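Long-range contacts in DNA primase (PDB 4EHS), which synthesises short RNA primers for DNA polymerase during replication and stimulates the DnaB helicase, the chain here being its C-terminal, helicase-binding domain: residues Ser29-Glu34 against Phe60-Gln65; Ile38-Glu43 against Pro90-Gly95; Leu103-Phe108 against Gln134-Leu139; Arg110-Ile115 against Ile127-Ala132. All blocks are in the same frame, centred on the assembly; numbering follows the deposited sequence.

Contact 1. Residues Ser29-Glu34 against Phe60-Gln65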
loop_
_atom_site.group_PDB
_atom_site.type_symbol
_atom_site.label_atom_id
_atom_site.label_comp_id
_atom_site.label_asym_id
_atom_site.label_seq_id
_atom_site.Cartn_x
_atom_site.Cartn_y
_atom_site.Cartn_z
ATOM N N SER A 29 -11.295 8.256 20.431
ATOM C CA SER A 29 -12.134 7.256 19.797
ATOM C C SER A 29 -11.692 7.159 18.324
ATOM O O SER A 29 -11.017 8.109 17.798
ATOM C CB SER A 29 -13.623 7.639 19.840
ATOM O OG SER A 29 -13.931 8.728 18.896
ATOM N N LEU A 30 -12.009 6.027 17.668
ATOM C CA LEU A 30 -11.602 5.914 16.295
ATOM C C LEU A 30 -12.373 6.919 15.440
ATOM O O LEU A 30 -11.804 7.519 14.527
ATOM C CB LEU A 30 -11.797 4.478 15.776
ATOM C CG LEU A 30 -11.313 4.195 14.365
ATOM C CD1 LEU A 30 -9.813 4.301 14.363
ATOM C CD2 LEU A 30 -11.907 2.809 13.950
ATOM N N GLU A 31 -13.632 7.209 15.792
ATOM C CA GLU A 31 -14.444 8.060 14.949
ATOM C C GLU A 31 -13.843 9.472 15.056
ATOM O O GLU A 31 -13.671 10.154 14.019
ATOM C CB GLU A 31 -15.950 8.014 15.348
ATOM C CG GLU A 31 -16.710 9.147 14.689
ATOM C CD GLU A 31 -18.225 8.955 14.699
ATOM O OE1 GLU A 31 -18.706 7.893 15.119
ATOM O OE2 GLU A 31 -18.926 9.863 14.249
ATOM N N PHE A 32 -13.436 9.873 16.266
ATOM C CA PHE A 32 -12.802 11.169 16.444
ATOM C C PHE A 32 -11.475 11.221 15.650
ATOM O O PHE A 32 -11.141 12.188 14.994
ATOM C CB PHE A 32 -12.489 11.443 17.928
ATOM C CG PHE A 32 -11.897 12.865 18.173
ATOM C CD1 PHE A 32 -12.732 13.982 18.321
ATOM C CD2 PHE A 32 -10.518 13.041 18.201
ATOM C CE1 PHE A 32 -12.153 15.245 18.534
ATOM C CE2 PHE A 32 -9.929 14.300 18.416
ATOM C CZ PHE A 32 -10.772 15.392 18.560
ATOM N N LEU A 33 -10.696 10.181 15.761
ATOM C CA LEU A 33 -9.413 10.171 15.033
ATOM C C LEU A 33 -9.619 10.219 13.510
ATOM O O LEU A 33 -8.848 10.919 12.818
ATOM C CB LEU A 33 -8.638 8.881 15.348
ATOM C CG LEU A 33 -7.255 8.746 14.747
ATOM C CD1 LEU A 33 -6.369 9.933 15.171
ATOM C CD2 LEU A 33 -6.614 7.424 15.227
ATOM N N GLU A 34 -10.605 9.516 12.974
ATOM C CA GLU A 34 -10.845 9.571 11.510
ATOM C C GLU A 34 -11.257 10.988 11.078
ATOM O O GLU A 34 -10.812 11.524 10.030
ATOM C CB GLU A 34 -11.957 8.595 11.133
ATOM C CG GLU A 34 -11.469 7.134 11.288
ATOM C CD GLU A 34 -12.429 6.122 10.713
ATOM O OE1 GLU A 34 -13.385 6.523 10.027
ATOM O OE2 GLU A 34 -12.133 4.899 10.940
ATOM N N PHE A 60 -10.899 3.459 6.653
ATOM C CA PHE A 60 -11.904 4.188 7.491
ATOM C C PHE A 60 -13.104 3.320 7.799
ATOM O O PHE A 60 -13.712 2.766 6.878
ATOM C CB PHE A 60 -12.369 5.455 6.754
ATOM C CG PHE A 60 -11.279 6.475 6.610
ATOM C CD1 PHE A 60 -11.089 7.424 7.647
ATOM C CD2 PHE A 60 -10.397 6.507 5.504
ATOM C CE1 PHE A 60 -10.057 8.347 7.591
ATOM C CE2 PHE A 60 -9.357 7.453 5.452
ATOM C CZ PHE A 60 -9.183 8.389 6.492
ATOM N N LEU A 61 -13.445 3.220 9.078
ATOM C CA LEU A 61 -14.650 2.493 9.528
ATOM C C LEU A 61 -15.825 3.419 9.822
ATOM O O LEU A 61 -16.958 2.920 9.944
ATOM C CB LEU A 61 -14.353 1.658 10.764
ATOM C CG LEU A 61 -13.141 0.720 10.694
ATOM C CD1 LEU A 61 -13.097 -0.232 11.884
ATOM C CD2 LEU A 61 -13.166 -0.010 9.374
ATOM N N HIS A 62 -15.565 4.726 9.905
ATOM C CA HIS A 62 -16.619 5.681 10.289
ATOM C C HIS A 62 -16.834 6.755 9.319
ATOM O O HIS A 62 -17.961 7.242 9.189
ATOM C CB HIS A 62 -16.335 6.281 11.662
ATOM C CG HIS A 62 -16.231 5.258 12.741
ATOM N ND1 HIS A 62 -17.342 4.631 13.272
ATOM C CD2 HIS A 62 -15.127 4.711 13.367
ATOM C CE1 HIS A 62 -16.921 3.720 14.191
ATOM N NE2 HIS A 62 -15.598 3.783 14.282
ATOM N N LYS A 63 -15.782 7.158 8.588
ATOM C CA LYS A 63 -15.831 8.389 7.809
ATOM C C LYS A 63 -15.378 8.108 6.359
ATOM O O LYS A 63 -14.856 8.957 5.668
ATOM C CB LYS A 63 -15.017 9.546 8.469
ATOM C CG LYS A 63 -15.513 9.944 9.863
ATOM C CD LYS A 63 -16.862 10.613 9.795
ATOM C CE LYS A 63 -17.509 10.697 11.155
ATOM N NZ LYS A 63 -18.840 11.333 11.221
ATOM N N LYS A 64 -15.743 6.922 5.880
ATOM C CA LYS A 64 -15.337 6.533 4.554
ATOM C C LYS A 64 -15.949 7.463 3.504
ATOM O O LYS A 64 -15.269 7.868 2.567
ATOM C CB LYS A 64 -15.731 5.079 4.346
ATOM C CG LYS A 64 -15.403 4.582 2.960
ATOM C CD LYS A 64 -15.740 3.092 2.924
ATOM C CE LYS A 64 -14.980 2.394 1.804
ATOM N NZ LYS A 64 -15.344 3.066 0.523
ATOM N N GLN A 65 -17.217 7.833 3.660
ATOM C CA GLN A 65 -17.873 8.678 2.654
ATOM C C GLN A 65 -17.193 10.044 2.572
ATOM O O GLN A 65 -17.002 10.536 1.484
ATOM C CB GLN A 65 -19.401 8.841 2.910
ATOM C CG GLN A 65 -20.062 7.464 2.899
ATOM C CD GLN A 65 -21.572 7.445 3.084
ATOM O OE1 GLN A 65 -22.270 8.467 2.970
ATOM N NE2 GLN A 65 -22.092 6.254 3.357
HETATM O O HOH W 1 -19.288 12.504 13.791
#
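Glu34, on the first turns of helix 30-43, presents its carboxylate to the backbone of Leu61, His62 and Lys63, the loop that leads into helix 64-71 of this all-helical helicase-binding domain. The polar part of the contact is a carboxylate that collects amide N-H groups. Leu61 N gives a fairly straight bond to Glu34 OE2 (2.8 Å, 162°), and His62 N bonds Glu34 OE1 at 2.8 Å; both come from the syn side, slightly out of the carboxylate plane. A third, weak bond runs from Lys63 N, the N-cap residue of helix 64-71, to Glu34 OE1. With CG anti to its own carbonyl carbon (chi1 -70°) and the chain extended beyond, glutamate has just the length to reach these three amides, which satisfy the carboxylate of a buried residue, and the start of the helix close by would probably favour its negative charge. Phe60 turns its ring edge to Glu34, the ring almost perpendicular to the carboxylate.

Apolar contacts flank this grip. Glu31 CB lies over one face of the His62 ring in a CH-pi contact, 4.0 Å from the centroid, while Leu61 CB sits over the opposite face. Leu30 meets the rim of the imidazole, and its CD2 packs on Leu61 CD1 at 3.9 Å, so that one leucine methyl touches both loop residues.

Charge pairing closes the outer side. The bent chain of Lys63 brings its amine to Glu31 in a long salt bridge with a weak hydrogen bond, and a water reinforces it, donating to Glu31 OE2 at 2.7 Å and accepting from Lys63 NZ at 2.9 Å.

Contact 2. Residues Ile38-Glu43 against Pro90-Gly95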
loop_
_atom_site.group_PDB
_atom_site.type_symbol
_atom_site.label_atom_id
_atom_site.label_comp_id
_atom_site.label_asym_id
_atom_site.label_seq_id
_atom_site.Cartn_x
_atom_site.Cartn_y
_atom_site.Cartn_z
ATOM N N ILE A 38 -9.105 13.522 8.524
ATOM C CA ILE A 38 -9.696 14.059 7.326
ATOM C C ILE A 38 -9.722 15.595 7.388
ATOM O O ILE A 38 -9.606 16.288 6.360
ATOM C CB ILE A 38 -11.083 13.457 7.103
ATOM C CG1 ILE A 38 -10.901 11.945 6.751
ATOM C CG2 ILE A 38 -11.788 14.145 5.910
ATOM C CD1 ILE A 38 -12.213 11.179 6.796
ATOM N N ARG A 39 -9.957 16.080 8.611
ATOM C CA ARG A 39 -10.010 17.573 8.778
ATOM C C ARG A 39 -8.644 18.213 8.383
ATOM O O ARG A 39 -8.565 19.308 7.723
ATOM C CB ARG A 39 -10.413 17.882 10.250
ATOM C CG ARG A 39 -10.450 19.444 10.389
ATOM C CD ARG A 39 -11.510 20.082 9.490
ATOM N NE ARG A 39 -11.475 21.502 9.923
ATOM C CZ ARG A 39 -12.289 21.968 10.853
ATOM N NH1 ARG A 39 -13.373 21.251 11.237
ATOM N NH2 ARG A 39 -12.082 23.231 11.308
ATOM N N TYR A 40 -7.552 17.577 8.793
ATOM C CA TYR A 40 -6.216 18.023 8.357
ATOM C C TYR A 40 -6.136 18.010 6.825
ATOM O O TYR A 40 -5.611 18.966 6.220
ATOM C CB TYR A 40 -5.133 17.103 8.839
ATOM C CG TYR A 40 -4.568 17.444 10.219
ATOM C CD1 TYR A 40 -3.683 18.493 10.370
ATOM C CD2 TYR A 40 -4.934 16.710 11.339
ATOM C CE1 TYR A 40 -3.118 18.804 11.637
ATOM C CE2 TYR A 40 -4.393 17.007 12.606
ATOM C CZ TYR A 40 -3.511 18.105 12.752
ATOM O OH TYR A 40 -2.965 18.405 13.983
ATOM N N LEU A 41 -6.569 16.912 6.197
ATOM C CA LEU A 41 -6.575 16.858 4.692
ATOM C C LEU A 41 -7.464 17.930 4.046
ATOM O O LEU A 41 -7.130 18.454 2.962
ATOM C CB LEU A 41 -7.073 15.491 4.214
ATOM C CG LEU A 41 -6.383 14.340 4.956
ATOM C CD1 LEU A 41 -6.980 13.102 4.312
ATOM C CD2 LEU A 41 -4.849 14.250 4.844
ATOM N N LEU A 42 -8.569 18.267 4.685
ATOM C CA LEU A 42 -9.420 19.346 4.164
ATOM C C LEU A 42 -8.729 20.713 4.257
ATOM O O LEU A 42 -8.977 21.617 3.400
ATOM C CB LEU A 42 -10.743 19.383 4.961
ATOM C CG LEU A 42 -11.721 18.287 4.511
ATOM C CD1 LEU A 42 -12.799 18.206 5.633
ATOM C CD2 LEU A 42 -12.413 18.601 3.158
ATOM N N GLU A 43 -7.988 20.932 5.328
ATOM C CA GLU A 43 -7.376 22.263 5.552
ATOM C C GLU A 43 -6.104 22.425 4.737
ATOM O O GLU A 43 -5.724 23.558 4.373
ATOM C CB GLU A 43 -7.051 22.516 7.015
ATOM C CG GLU A 43 -8.371 22.616 7.801
ATOM C CD GLU A 43 -8.492 23.792 8.767
ATOM O OE1 GLU A 43 -7.535 24.581 8.917
ATOM O OE2 GLU A 43 -9.527 23.821 9.522
ATOM N N PRO A 90 -9.352 20.067 16.890
ATOM C CA PRO A 90 -8.269 21.015 16.990
ATOM C C PRO A 90 -7.032 20.604 16.148
ATOM O O PRO A 90 -6.395 19.644 16.430
ATOM C CB PRO A 90 -7.977 21.021 18.490
ATOM C CG PRO A 90 -8.227 19.590 18.889
ATOM C CD PRO A 90 -9.446 19.187 18.079
ATOM N N LEU A 91 -6.698 21.393 15.150
ATOM C CA LEU A 91 -5.510 21.107 14.326
ATOM C C LEU A 91 -4.314 21.875 14.897
ATOM O O LEU A 91 -4.480 22.944 15.468
ATOM C CB LEU A 91 -5.754 21.593 12.892
ATOM C CG LEU A 91 -7.007 21.028 12.226
ATOM C CD1 LEU A 91 -7.051 21.549 10.789
ATOM C CD2 LEU A 91 -7.092 19.504 12.249
ATOM N N LYS A 92 -3.110 21.373 14.699
ATOM C CA LYS A 92 -1.924 22.099 15.154
ATOM C C LYS A 92 -0.885 22.009 14.068
ATOM O O LYS A 92 -0.750 20.965 13.366
ATOM C CB LYS A 92 -1.294 21.433 16.388
ATOM C CG LYS A 92 -2.220 20.833 17.434
ATOM C CD LYS A 92 -1.388 19.926 18.336
ATOM C CE LYS A 92 -2.134 18.646 18.708
ATOM N NZ LYS A 92 -1.483 17.935 19.851
ATOM N N LYS A 93 -0.040 23.051 14.004
ATOM C CA LYS A 93 1.141 23.030 13.159
ATOM C C LYS A 93 1.967 21.781 13.541
ATOM O O LYS A 93 2.168 21.495 14.728
ATOM C CB LYS A 93 1.943 24.306 13.432
ATOM C CG LYS A 93 3.253 24.491 12.689
ATOM C CD LYS A 93 3.911 25.757 13.289
ATOM C CE LYS A 93 4.617 26.590 12.230
ATOM N NZ LYS A 93 5.571 27.601 12.795
ATOM N N GLY A 94 2.318 20.992 12.535
ATOM C CA GLY A 94 3.186 19.815 12.704
ATOM C C GLY A 94 2.510 18.634 13.367
ATOM O O GLY A 94 3.161 17.717 13.775
ATOM N N GLY A 95 1.194 18.664 13.507
ATOM C CA GLY A 95 0.513 17.623 14.246
ATOM C C GLY A 95 -0.087 16.516 13.398
ATOM O O GLY A 95 -0.480 15.489 13.966
#
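Tyr40, on helix 30-43, and Leu91, in the irregular segment 90-95, bring their CA atoms to 6.8 Å where the loop passes the helix, just before it reverses in a type II beta turn from Lys92 to Gly95. Leu91 then lays its CD2 methyl almost centrally over one face of the Tyr40 ring, a CH-pi contact 3.6 Å from the centroid and 10° off the normal. Leu91 CD1 is pressed tightly on Glu43 CD, at 3.3 Å, and Arg39 CG touches Leu91 CD2; the forked leucine thus spans three helix residues. Arg39 holds Glu43 side-on, NE and NH2 both donating to OE2. NH1 of the same arginine bonds the carbonyls of Leu83 and Asp86.

The phenol suits its place because the ring supplies a flat apolar face and the hydroxyl a polar end. Lys92 N donates to Tyr40 OH at 3.1 Å and 159°, tying the loop to the phenol oxygen. Gly94 accommodates the positive phi (74°) of the turn, and Gly95, without a side chain, lets the hydroxyl come within 3.5 Å of its C atom. Beyond the loop, Phe96 at the start of helix 96-117 meets the Tyr40 ring, and Leu47 of helix 45-51 touches it too.

Contact 3. Residues Leu103-Phe108 against Gln134-Leu139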
loop_
_atom_site.group_PDB
_atom_site.type_symbol
_atom_site.label_atom_id
_atom_site.label_comp_id
_atom_site.label_asym_id
_atom_site.label_seq_id
_atom_site.Cartn_x
_atom_site.Cartn_y
_atom_site.Cartn_z
ATOM N N LEU A 103 -3.755 6.452 13.326
ATOM C CA LEU A 103 -4.794 5.802 12.587
ATOM C C LEU A 103 -4.284 4.492 11.959
ATOM O O LEU A 103 -4.959 3.448 12.033
ATOM C CB LEU A 103 -5.287 6.733 11.461
ATOM C CG LEU A 103 -6.474 6.172 10.683
ATOM C CD1 LEU A 103 -7.673 6.197 11.568
ATOM C CD2 LEU A 103 -6.654 7.138 9.511
ATOM N N ILE A 104 -3.092 4.575 11.363
ATOM C CA ILE A 104 -2.504 3.370 10.755
ATOM C C ILE A 104 -2.182 2.328 11.802
ATOM O O ILE A 104 -2.475 1.139 11.562
ATOM C CB ILE A 104 -1.284 3.730 9.900
ATOM C CG1 ILE A 104 -1.705 4.653 8.742
ATOM C CG2 ILE A 104 -0.628 2.454 9.303
ATOM C CD1 ILE A 104 -0.485 5.359 8.106
ATOM N N LEU A 105 -1.546 2.750 12.902
ATOM C CA LEU A 105 -1.251 1.840 14.050
ATOM C C LEU A 105 -2.512 1.130 14.511
ATOM O O LEU A 105 -2.520 -0.130 14.602
ATOM C CB LEU A 105 -0.544 2.569 15.220
ATOM C CG LEU A 105 -0.279 1.763 16.511
ATOM C CD1 LEU A 105 0.817 0.742 16.330
ATOM C CD2 LEU A 105 0.066 2.667 17.669
ATOM N N ARG A 106 -3.598 1.867 14.756
ATOM C CA ARG A 106 -4.887 1.212 15.003
ATOM C C ARG A 106 -5.365 0.168 14.012
ATOM O O ARG A 106 -5.807 -0.937 14.410
ATOM C CB ARG A 106 -5.992 2.216 15.262
ATOM C CG ARG A 106 -5.591 2.931 16.566
ATOM C CD ARG A 106 -6.777 3.639 17.139
ATOM N NE ARG A 106 -6.449 4.289 18.444
ATOM C CZ ARG A 106 -7.344 5.099 19.025
ATOM N NH1 ARG A 106 -8.527 5.289 18.446
ATOM N NH2 ARG A 106 -7.048 5.706 20.142
ATOM N N TYR A 107 -5.225 0.474 12.733
ATOM C CA TYR A 107 -5.563 -0.497 11.688
ATOM C C TYR A 107 -4.752 -1.804 11.894
ATOM O O TYR A 107 -5.308 -2.894 11.867
ATOM C CB TYR A 107 -5.241 0.115 10.318
ATOM C CG TYR A 107 -5.398 -0.881 9.206
ATOM C CD1 TYR A 107 -6.634 -1.065 8.573
ATOM C CD2 TYR A 107 -4.311 -1.631 8.795
ATOM C CE1 TYR A 107 -6.796 -2.006 7.556
ATOM C CE2 TYR A 107 -4.468 -2.582 7.797
ATOM C CZ TYR A 107 -5.687 -2.737 7.161
ATOM O OH TYR A 107 -5.786 -3.703 6.144
ATOM N N PHE A 108 -3.469 -1.696 12.080
ATOM C CA PHE A 108 -2.634 -2.913 12.233
ATOM C C PHE A 108 -2.870 -3.636 13.566
ATOM O O PHE A 108 -2.805 -4.888 13.613
ATOM C CB PHE A 108 -1.160 -2.635 12.019
ATOM C CG PHE A 108 -0.791 -2.438 10.575
ATOM C CD1 PHE A 108 -0.782 -3.519 9.686
ATOM C CD2 PHE A 108 -0.443 -1.194 10.098
ATOM C CE1 PHE A 108 -0.448 -3.330 8.340
ATOM C CE2 PHE A 108 -0.051 -1.006 8.761
ATOM C CZ PHE A 108 -0.089 -2.054 7.867
ATOM N N GLN A 134 5.423 -6.112 12.376
ATOM C CA GLN A 134 6.520 -5.333 11.913
ATOM C C GLN A 134 6.045 -3.886 11.775
ATOM O O GLN A 134 6.761 -2.931 12.187
ATOM C CB GLN A 134 7.059 -5.835 10.594
ATOM C CG GLN A 134 8.311 -5.042 10.212
ATOM C CD GLN A 134 8.831 -5.338 8.821
ATOM O OE1 GLN A 134 8.073 -5.735 7.936
ATOM N NE2 GLN A 134 10.136 -5.165 8.626
ATOM N N ALA A 135 4.880 -3.730 11.164
ATOM C CA ALA A 135 4.344 -2.341 10.949
ATOM C C ALA A 135 4.156 -1.590 12.272
ATOM O O ALA A 135 4.521 -0.397 12.426
ATOM C CB ALA A 135 3.014 -2.423 10.156
ATOM N N ILE A 136 3.599 -2.291 13.250
ATOM C CA ILE A 136 3.342 -1.736 14.586
ATOM C C ILE A 136 4.684 -1.299 15.188
ATOM O O ILE A 136 4.773 -0.224 15.757
ATOM C CB ILE A 136 2.564 -2.760 15.455
ATOM C CG1 ILE A 136 1.102 -2.917 14.942
ATOM C CG2 ILE A 136 2.568 -2.348 16.954
ATOM C CD1 ILE A 136 0.356 -4.140 15.520
HETATM N N MSE A 137 5.715 -2.124 15.043
HETATM C CA MSE A 137 7.041 -1.769 15.539
HETATM C C MSE A 137 7.514 -0.453 14.924
HETATM O O MSE A 137 7.858 0.491 15.635
HETATM C CB MSE A 137 8.043 -2.883 15.236
HETATM C CG MSE A 137 9.368 -2.742 15.968
HETATM SE SE MSE A 137 10.606 -4.195 15.571
HETATM C CE MSE A 137 10.811 -3.904 13.654
ATOM N N LYS A 138 7.524 -0.405 13.596
ATOM C CA LYS A 138 7.927 0.788 12.848
ATOM C C LYS A 138 7.103 2.004 13.204
ATOM O O LYS A 138 7.675 3.083 13.378
ATOM C CB LYS A 138 7.916 0.544 11.347
ATOM C CG LYS A 138 9.066 -0.317 10.903
ATOM C CD LYS A 138 8.905 -0.813 9.490
ATOM C CE LYS A 138 10.093 -1.707 9.136
ATOM N NZ LYS A 138 10.608 -1.359 7.785
ATOM N N LEU A 139 5.786 1.844 13.307
ATOM C CA LEU A 139 4.929 2.984 13.589
ATOM C C LEU A 139 5.358 3.552 14.918
ATOM O O LEU A 139 5.538 4.765 15.063
ATOM C CB LEU A 139 3.448 2.620 13.515
ATOM C CG LEU A 139 2.991 2.340 12.052
ATOM C CD1 LEU A 139 1.818 1.354 11.863
ATOM C CD2 LEU A 139 2.565 3.662 11.407
#
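Ala135 points its methyl squarely at the Phe108 ring, with CB 3.6 Å from the centroid and only 9° off the normal. Tyr107 CD2, from the same helix as Phe108, lies over the opposite face, so the ring is held between a neighbour in sequence and the partner helix. Alanine suits this spot because a lone methyl lets the Phe108 ring lie with its face against helix 122-140.

Beside the ring, Leu139 runs nearly at right angles to both Ile104 and Phe108. Its CD1 methyl fits among Ile104 CG2 (3.7 Å), Phe108 CD2 (3.8 Å) and the backbone N of Leu105. Nearer the root of Phe108, Ile136 divides its work between two branches. CG2 meets Leu105 CD1 at 3.6 Å, whereas CG1 rests on Phe108 CB at 3.7 Å. Leu105 reaches across because its CG stands anti to the backbone N (chi1 176°).

The side chains that meet are all apolar, and most are buried. Their helical segments, axes 9.3 Å apart at closest approach and 155° between directions, belong to the antiparallel hairpin of helices 96-117 and 122-140, a C-terminal feature characteristic of the helicase-binding domain of DnaG primases and probably used in binding DnaB, as in related primases.

Contact 4. Residues Arg110-Ile115 against Ile127-Ala132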
loop_
_atom_site.group_PDB
_atom_site.type_symbol
_atom_site.label_atom_id
_atom_site.label_comp_id
_atom_site.label_asym_id
_atom_site.label_seq_id
_atom_site.Cartn_x
_atom_site.Cartn_y
_atom_site.Cartn_z
ATOM N N ARG A 110 -5.843 -3.866 14.980
ATOM C CA ARG A 110 -6.993 -4.637 14.608
ATOM C C ARG A 110 -6.642 -5.874 13.747
ATOM O O ARG A 110 -7.274 -6.927 13.899
ATOM C CB ARG A 110 -8.028 -3.807 13.848
ATOM C CG ARG A 110 -8.749 -2.785 14.734
ATOM C CD ARG A 110 -9.922 -2.109 14.030
ATOM N NE ARG A 110 -9.723 -1.548 12.698
ATOM C CZ ARG A 110 -9.217 -0.327 12.431
ATOM N NH1 ARG A 110 -8.818 0.470 13.414
ATOM N NH2 ARG A 110 -9.146 0.078 11.166
ATOM N N GLN A 111 -5.710 -5.723 12.814
ATOM C CA GLN A 111 -5.284 -6.849 11.999
ATOM C C GLN A 111 -4.788 -7.999 12.859
ATOM O O GLN A 111 -5.057 -9.143 12.535
ATOM C CB GLN A 111 -4.172 -6.433 11.024
ATOM C CG GLN A 111 -4.713 -5.611 9.873
ATOM C CD GLN A 111 -5.885 -6.255 9.194
ATOM O OE1 GLN A 111 -6.988 -5.731 9.209
ATOM N NE2 GLN A 111 -5.658 -7.401 8.592
ATOM N N LEU A 112 -3.992 -7.691 13.862
ATOM C CA LEU A 112 -3.463 -8.688 14.773
ATOM C C LEU A 112 -4.611 -9.509 15.376
ATOM O O LEU A 112 -4.498 -10.714 15.497
ATOM C CB LEU A 112 -2.613 -8.062 15.890
ATOM C CG LEU A 112 -1.148 -7.744 15.655
ATOM C CD1 LEU A 112 -0.423 -7.468 16.966
ATOM C CD2 LEU A 112 -0.421 -8.865 14.926
ATOM N N LYS A 113 -5.714 -8.869 15.729
ATOM C CA LYS A 113 -6.905 -9.650 16.200
ATOM C C LYS A 113 -7.686 -10.393 15.127
ATOM O O LYS A 113 -8.181 -11.516 15.361
ATOM C CB LYS A 113 -7.921 -8.741 16.902
ATOM C CG LYS A 113 -7.471 -8.141 18.216
ATOM C CD LYS A 113 -8.694 -7.511 18.886
ATOM C CE LYS A 113 -9.697 -8.570 19.356
ATOM N NZ LYS A 113 -11.046 -7.974 19.573
ATOM N N GLU A 114 -7.848 -9.759 13.976
ATOM C CA GLU A 114 -8.733 -10.257 12.955
ATOM C C GLU A 114 -8.149 -11.393 12.100
ATOM O O GLU A 114 -8.871 -12.301 11.689
ATOM C CB GLU A 114 -9.137 -9.114 12.038
ATOM C CG GLU A 114 -9.980 -8.057 12.752
ATOM C CD GLU A 114 -10.446 -6.919 11.837
ATOM O OE1 GLU A 114 -10.568 -7.132 10.595
ATOM O OE2 GLU A 114 -10.699 -5.798 12.357
ATOM N N ILE A 115 -6.860 -11.307 11.794
ATOM C CA ILE A 115 -6.216 -12.286 10.936
ATOM C C ILE A 115 -6.394 -13.729 11.484
ATOM O O ILE A 115 -6.736 -14.646 10.700
ATOM C CB ILE A 115 -4.733 -11.979 10.719
ATOM C CG1 ILE A 115 -4.617 -10.760 9.792
ATOM C CG2 ILE A 115 -4.064 -13.167 10.051
ATOM C CD1 ILE A 115 -3.212 -10.156 9.886
ATOM N N ILE A 127 2.093 -14.773 7.169
ATOM C CA ILE A 127 2.745 -13.635 6.526
ATOM C C ILE A 127 2.160 -12.306 6.979
ATOM O O ILE A 127 2.847 -11.374 7.219
ATOM C CB ILE A 127 2.687 -13.719 4.994
ATOM C CG1 ILE A 127 3.414 -14.936 4.502
ATOM C CG2 ILE A 127 3.388 -12.556 4.417
ATOM C CD1 ILE A 127 3.178 -15.262 3.101
ATOM N N CYS A 128 0.863 -12.288 7.098
ATOM C CA CYS A 128 0.138 -11.109 7.426
ATOM C C CYS A 128 0.288 -10.748 8.874
ATOM O O CYS A 128 0.406 -9.622 9.166
ATOM C CB CYS A 128 -1.307 -11.250 7.032
ATOM S SG CYS A 128 -1.503 -11.377 5.277
ATOM N N LEU A 129 0.353 -11.720 9.753
ATOM C CA LEU A 129 0.620 -11.402 11.141
ATOM C C LEU A 129 2.011 -10.795 11.293
ATOM O O LEU A 129 2.196 -9.844 11.978
ATOM C CB LEU A 129 0.494 -12.631 12.026
ATOM C CG LEU A 129 -0.900 -13.101 12.285
ATOM C CD1 LEU A 129 -0.919 -14.450 12.900
ATOM C CD2 LEU A 129 -1.557 -12.179 13.171
ATOM N N LYS A 130 2.968 -11.393 10.608
ATOM C CA LYS A 130 4.333 -10.893 10.724
ATOM C C LYS A 130 4.432 -9.445 10.212
ATOM O O LYS A 130 5.034 -8.604 10.877
ATOM C CB LYS A 130 5.286 -11.800 9.952
ATOM C CG LYS A 130 6.775 -11.429 10.152
ATOM C CD LYS A 130 7.645 -12.510 9.501
ATOM C CE LYS A 130 9.041 -12.508 10.114
ATOM N NZ LYS A 130 9.908 -11.553 9.395
ATOM N N LYS A 131 3.769 -9.183 9.082
ATOM C CA LYS A 131 3.720 -7.842 8.513
ATOM C C LYS A 131 3.036 -6.847 9.437
ATOM O O LYS A 131 3.537 -5.722 9.618
ATOM C CB LYS A 131 3.017 -7.871 7.178
ATOM C CG LYS A 131 3.089 -6.504 6.468
ATOM C CD LYS A 131 1.692 -5.934 6.123
ATOM C CE LYS A 131 1.723 -4.722 5.152
ATOM N NZ LYS A 131 1.162 -5.033 3.806
ATOM N N ALA A 132 1.931 -7.236 10.060
ATOM C CA ALA A 132 1.260 -6.301 10.998
ATOM C C ALA A 132 2.130 -6.001 12.203
ATOM O O ALA A 132 2.171 -4.906 12.658
ATOM C CB ALA A 132 -0.051 -6.867 11.462
#
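Ile115 and Leu129 both set the main branch of the side chain anti to the carbonyl carbon (chi1 -72° and -74°), and, coming from facing helices, the two side chains slide past each other in opposite directions. Ile115 CG2, the branch lying beside its carbonyl carbon, thereby meets Leu129 CG at 3.9 Å. The other arm of the isoleucine extends to CD1, which reaches Cys128 CB at 3.6 Å. Beta-branching suits this residue: one side chain covers two successive positions of the facing helix.

Segments 110-115 and 127-132 belong to the two arms of an antiparallel helical hairpin, near the turn that joins helix 96-117 to helix 122-140. Their axes approach to 9.3 Å with 163° between directions. Further from that turn, the CD2 methyl of Leu112 touches both Leu129 CD2, at 3.9 Å, and Ala132 CB, at 4.0 Å. Ala132 CB also comes within 4.2 Å of Gln111 CB, where only the aliphatic root of the glutamine takes part.

Cys128 SG is linked covalently to a beta-mercaptoethanol molecule, probably from the crystallisation liquor. On the outer side of the same helix, Lys130 forms a salt bridge with Asp49 of the second subunit, and Ile127 packs on Leu48 of that subunit.

How the contacts relate
Contacts 1 and 2 share helix 30-43, and contacts 3 and 4 share the hairpin of helices 96-117 and 122-140, so the contacts fall into two groups. In the first, Ile38 CD1 of contact 2 packs on Phe60 CE1 of contact 1 at 3.6 Å. In the second, contact 4 lies nearer the hairpin's turn, its centre about 10 Å from that of contact 3. Helix 96-117 joins the groups: Leu103 and Arg106 of contact 3 and Arg110 of contact 4 touch contact 1. Contacts 2 and 4 are farthest apart, about 29 Å between centres, and only contact 4 is touched by the second subunit. The primase active site belongs to the central core domain, absent from this chain; beta-mercaptoethanol is bound at contact 4.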